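Local coordinates for protein myosin-2 (Saccharomyces cerevisiae, PDB 6IXO) that carries organelles and other cargo along actin cables, gripping cargo receptors with the globular tail domain that this chain represents, at residues Q284-K297 / I309-I322. Residues are numbered along the deposited sequence; the frame is centred on the assembly and turned at random.
With SO4 (sulfate ion), chain E.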
# COMPACT_ATOMS: atom_id res chain seq x y z
N GLN A 284 -2.63 -4.76 18.99
CA GLN A 284 -2.68 -4.91 20.43
C GLN A 284 -4.04 -4.54 21.03
O GLN A 284 -4.41 -5.07 22.06
CB GLN A 284 -1.59 -4.07 21.10
CG GLN A 284 -0.27 -4.81 21.38
CD GLN A 284 -0.44 -6.24 21.90
OE1 GLN A 284 -0.81 -6.46 23.05
NE2 GLN A 284 -0.16 -7.21 21.04
N HIS A 285 -4.78 -3.61 20.43
CA HIS A 285 -6.04 -3.26 21.08
C HIS A 285 -7.03 -4.36 20.95
O HIS A 285 -7.82 -4.59 21.87
CB HIS A 285 -6.63 -1.96 20.51
CG HIS A 285 -5.72 -0.78 20.67
ND1 HIS A 285 -4.89 -0.33 19.66
CD2 HIS A 285 -5.48 0.01 21.74
CE1 HIS A 285 -4.19 0.70 20.09
NE2 HIS A 285 -4.53 0.94 21.35
N LEU A 286 -7.06 -5.00 19.78
CA LEU A 286 -7.92 -6.18 19.58
C LEU A 286 -7.46 -7.36 20.43
O LEU A 286 -8.26 -8.06 21.10
CB LEU A 286 -7.93 -6.61 18.11
CG LEU A 286 -8.62 -5.60 17.20
CD1 LEU A 286 -8.48 -6.08 15.76
CD2 LEU A 286 -10.13 -5.56 17.62
N ILE A 287 -6.15 -7.58 20.44
CA ILE A 287 -5.64 -8.73 21.24
C ILE A 287 -6.01 -8.51 22.74
O ILE A 287 -6.50 -9.42 23.45
CB ILE A 287 -4.11 -8.89 21.05
CG1 ILE A 287 -3.82 -9.38 19.62
CG2 ILE A 287 -3.46 -9.79 22.18
CD1 ILE A 287 -2.30 -9.29 19.21
N GLN A 288 -5.76 -7.31 23.22
CA GLN A 288 -5.99 -7.06 24.65
C GLN A 288 -7.49 -7.06 24.97
O GLN A 288 -7.89 -7.41 26.07
CB GLN A 288 -5.33 -5.74 25.06
CG GLN A 288 -3.80 -5.86 25.20
CD GLN A 288 -3.12 -4.50 25.36
OE1 GLN A 288 -3.70 -3.58 25.94
NE2 GLN A 288 -1.88 -4.37 24.83
N THR A 289 -8.31 -6.64 24.02
CA THR A 289 -9.77 -6.72 24.25
C THR A 289 -10.23 -8.17 24.38
O THR A 289 -11.00 -8.53 25.31
CB THR A 289 -10.52 -6.03 23.12
OG1 THR A 289 -10.19 -4.65 23.19
CG2 THR A 289 -12.07 -6.19 23.24
N ALA A 290 -9.75 -9.02 23.47
CA ALA A 290 -10.04 -10.46 23.55
C ALA A 290 -9.63 -11.01 24.89
O ALA A 290 -10.36 -11.82 25.51
CB ALA A 290 -9.32 -11.20 22.40
N LYS A 291 -8.46 -10.60 25.39
CA LYS A 291 -8.02 -11.11 26.72
C LYS A 291 -8.98 -10.64 27.80
O LYS A 291 -9.41 -11.39 28.67
CB LYS A 291 -6.61 -10.66 27.06
CG LYS A 291 -5.53 -11.44 26.29
CD LYS A 291 -4.13 -10.81 26.40
CE LYS A 291 -3.03 -11.72 25.83
NZ LYS A 291 -3.34 -12.28 24.48
N LEU A 292 -9.34 -9.36 27.73
CA LEU A 292 -10.20 -8.77 28.75
C LEU A 292 -11.51 -9.55 28.82
O LEU A 292 -12.07 -9.78 29.90
CB LEU A 292 -10.45 -7.28 28.43
CG LEU A 292 -11.38 -6.50 29.40
CD1 LEU A 292 -11.09 -5.02 29.35
CD2 LEU A 292 -12.86 -6.70 29.04
N LEU A 293 -11.99 -9.95 27.65
CA LEU A 293 -13.28 -10.62 27.56
C LEU A 293 -13.20 -12.05 28.10
O LEU A 293 -14.23 -12.67 28.35
CB LEU A 293 -13.76 -10.61 26.13
CG LEU A 293 -14.14 -9.24 25.56
CD1 LEU A 293 -14.71 -9.41 24.13
CD2 LEU A 293 -15.20 -8.56 26.46
N GLN A 294 -11.98 -12.55 28.30
CA GLN A 294 -11.82 -13.94 28.70
C GLN A 294 -11.33 -14.16 30.11
O GLN A 294 -11.67 -15.19 30.74
CB GLN A 294 -10.84 -14.64 27.74
CG GLN A 294 -11.43 -14.83 26.34
CD GLN A 294 -10.45 -15.48 25.40
OE1 GLN A 294 -9.70 -14.80 24.71
NE2 GLN A 294 -10.44 -16.80 25.38
N VAL A 295 -10.54 -13.23 30.63
CA VAL A 295 -9.93 -13.47 31.95
C VAL A 295 -10.94 -13.20 33.08
O VAL A 295 -11.95 -12.53 32.89
CB VAL A 295 -8.68 -12.61 32.18
CG1 VAL A 295 -7.60 -12.98 31.16
CG2 VAL A 295 -9.03 -11.13 32.09
N ARG A 296 -10.62 -13.70 34.26
CA ARG A 296 -11.48 -13.54 35.42
C ARG A 296 -11.51 -12.07 35.80
O ARG A 296 -10.48 -11.38 35.79
CB ARG A 296 -10.97 -14.38 36.57
CG ARG A 296 -12.07 -14.91 37.46
CD ARG A 296 -11.50 -15.71 38.61
NE ARG A 296 -10.72 -14.88 39.51
CZ ARG A 296 -10.06 -15.35 40.57
NH1 ARG A 296 -10.12 -16.65 40.87
NH2 ARG A 296 -9.36 -14.52 41.34
N LYS A 297 -12.71 -11.62 36.12
CA LYS A 297 -12.97 -10.23 36.48
C LYS A 297 -13.76 -10.19 37.80
O LYS A 297 -14.80 -9.55 37.85
CB LYS A 297 -13.76 -9.55 35.36
CG LYS A 297 -12.92 -9.33 34.06
CD LYS A 297 -13.75 -8.94 32.85
CE LYS A 297 -14.63 -10.10 32.38
NZ LYS A 297 -13.82 -11.06 31.55
N ILE A 309 -2.08 -6.60 31.86
CA ILE A 309 -2.26 -7.30 30.60
C ILE A 309 -2.69 -6.33 29.50
O ILE A 309 -2.19 -6.38 28.37
CB ILE A 309 -3.29 -8.42 30.71
CG1 ILE A 309 -2.79 -9.51 31.68
CG2 ILE A 309 -3.60 -8.98 29.34
CD1 ILE A 309 -3.86 -10.53 32.09
N CYS A 310 -3.59 -5.42 29.85
CA CYS A 310 -4.18 -4.49 28.89
C CYS A 310 -3.45 -3.16 28.86
O CYS A 310 -4.07 -2.10 28.97
CB CYS A 310 -5.65 -4.29 29.22
SG CYS A 310 -6.55 -5.86 29.05
N TYR A 311 -2.12 -3.20 28.71
CA TYR A 311 -1.30 -1.99 28.82
C TYR A 311 -1.56 -0.99 27.69
O TYR A 311 -1.05 0.13 27.72
CB TYR A 311 0.21 -2.33 28.86
CG TYR A 311 0.72 -3.09 27.64
CD1 TYR A 311 1.14 -2.42 26.51
CD2 TYR A 311 0.76 -4.48 27.64
CE1 TYR A 311 1.60 -3.11 25.39
CE2 TYR A 311 1.21 -5.18 26.53
CZ TYR A 311 1.63 -4.49 25.41
OH TYR A 311 2.07 -5.20 24.32
N SER A 312 -2.33 -1.38 26.68
CA SER A 312 -2.64 -0.43 25.61
C SER A 312 -4.03 0.18 25.75
O SER A 312 -4.47 0.96 24.90
CB SER A 312 -2.50 -1.11 24.25
OG SER A 312 -1.16 -1.54 24.06
N LEU A 313 -4.74 -0.21 26.80
CA LEU A 313 -6.09 0.28 26.99
C LEU A 313 -6.08 1.26 28.14
O LEU A 313 -5.39 1.04 29.13
CB LEU A 313 -7.06 -0.86 27.25
CG LEU A 313 -7.15 -1.93 26.15
CD1 LEU A 313 -8.24 -2.96 26.54
CD2 LEU A 313 -7.49 -1.28 24.81
N THR A 314 -6.84 2.35 28.02
CA THR A 314 -6.93 3.34 29.09
C THR A 314 -7.92 2.88 30.15
O THR A 314 -8.76 2.02 29.87
CB THR A 314 -7.40 4.67 28.57
OG1 THR A 314 -8.73 4.48 28.07
CG2 THR A 314 -6.44 5.20 27.40
N PRO A 315 -7.86 3.46 31.35
CA PRO A 315 -8.88 3.03 32.31
C PRO A 315 -10.33 3.27 31.82
O PRO A 315 -11.20 2.43 32.10
CB PRO A 315 -8.56 3.88 33.54
CG PRO A 315 -7.11 4.12 33.46
CD PRO A 315 -6.86 4.34 31.96
N ALA A 316 -10.57 4.36 31.09
CA ALA A 316 -11.93 4.62 30.61
C ALA A 316 -12.37 3.54 29.61
O ALA A 316 -13.54 3.18 29.55
CB ALA A 316 -12.03 6.02 29.96
N GLN A 317 -11.42 3.06 28.80
CA GLN A 317 -11.72 1.95 27.89
C GLN A 317 -11.98 0.65 28.64
O GLN A 317 -12.90 -0.09 28.28
CB GLN A 317 -10.58 1.74 26.88
CG GLN A 317 -10.47 2.92 25.89
CD GLN A 317 -9.15 2.91 25.09
OE1 GLN A 317 -8.14 2.38 25.55
NE2 GLN A 317 -9.17 3.53 23.91
N LEU A 318 -11.15 0.35 29.63
CA LEU A 318 -11.39 -0.81 30.49
C LEU A 318 -12.79 -0.74 31.07
O LEU A 318 -13.52 -1.74 31.14
CB LEU A 318 -10.37 -0.88 31.64
CG LEU A 318 -8.94 -1.15 31.20
CD1 LEU A 318 -8.00 -1.19 32.39
CD2 LEU A 318 -8.87 -2.44 30.42
N GLN A 319 -13.18 0.46 31.50
CA GLN A 319 -14.47 0.59 32.17
C GLN A 319 -15.64 0.34 31.23
O GLN A 319 -16.59 -0.32 31.61
CB GLN A 319 -14.62 1.97 32.81
CG GLN A 319 -15.96 2.15 33.50
CD GLN A 319 -16.09 3.53 34.08
OE1 GLN A 319 -15.54 4.48 33.54
NE2 GLN A 319 -16.80 3.66 35.19
N LYS A 320 -15.59 0.90 30.01
CA LYS A 320 -16.64 0.65 29.02
C LYS A 320 -16.78 -0.83 28.72
O LYS A 320 -17.87 -1.36 28.61
CB LYS A 320 -16.36 1.38 27.69
CG LYS A 320 -16.54 2.87 27.73
CD LYS A 320 -17.99 3.26 27.90
CE LYS A 320 -18.11 4.77 28.10
NZ LYS A 320 -19.52 5.20 28.11
N LEU A 321 -15.64 -1.48 28.51
CA LEU A 321 -15.65 -2.88 28.13
C LEU A 321 -16.19 -3.73 29.27
O LEU A 321 -17.04 -4.60 29.05
CB LEU A 321 -14.26 -3.35 27.75
CG LEU A 321 -13.74 -2.69 26.46
CD1 LEU A 321 -12.26 -3.00 26.30
CD2 LEU A 321 -14.52 -3.20 25.25
N ILE A 322 -15.67 -3.48 30.47
CA ILE A 322 -16.13 -4.24 31.64
C ILE A 322 -17.60 -3.95 31.96
O ILE A 322 -18.35 -4.88 32.30
CB ILE A 322 -15.28 -3.93 32.89
CG1 ILE A 322 -13.87 -4.48 32.70
CG2 ILE A 322 -15.94 -4.55 34.21
CD1 ILE A 322 -12.87 -3.97 33.69
S SO4 E . -8.06 -16.47 43.99
O1 SO4 E . -8.36 -15.05 44.11
O2 SO4 E . -8.47 -17.16 45.21
O3 SO4 E . -8.77 -17.02 42.84
O4 SO4 E . -6.62 -16.64 43.79
O HOH W 1 -3.09 2.78 22.72
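Q288 and C310 bring the backbones of 284-297 and 309-322 closest, with CA atoms 5.3 Å apart. The axes of segments 284-294 and 315-322 cross at -48° and come within 10.8 Å. A type I turn, C310 to L313, lies against the first helix just before T314, which caps the second helix in a capping box with Q317.

With CG anti to the carbonyl carbon (chi1 -76°) and the rest of the chain extended, the Q288 amide grips this turn. S312 N donates to a lone pair of Q288 OE1 at 2.7 Å. Within its own helix, Q288 NE2 gives a nearly straight 2.9 Å bond to Q284 OE1; Q284 NE2 bonds T280 O. The same Q288 NE2 makes a weak bond to S312 OG and sits 3.5 Å above the centre of the Y311 ring. With an alanine in place of Q288, S312 N would probably lose its acceptor and the Y311 face its amide cover.

A water links H285 NE2 to S312 O, while D238 holds H285 ND1. Deeper in, L292 CD1 packs on L318 CD2 at 3.6 Å and on L321 CD1 at 3.8 Å. F242 of helix 223-247 touches T289 and L313. On the outer side, K291 CD rests against I309 CG2 at 3.5 Å.

A side-chain amide thus joins two helices, separated in sequence by helix 300-309, in the all-helical DIL domain of the class V myosin cargo-binding tail.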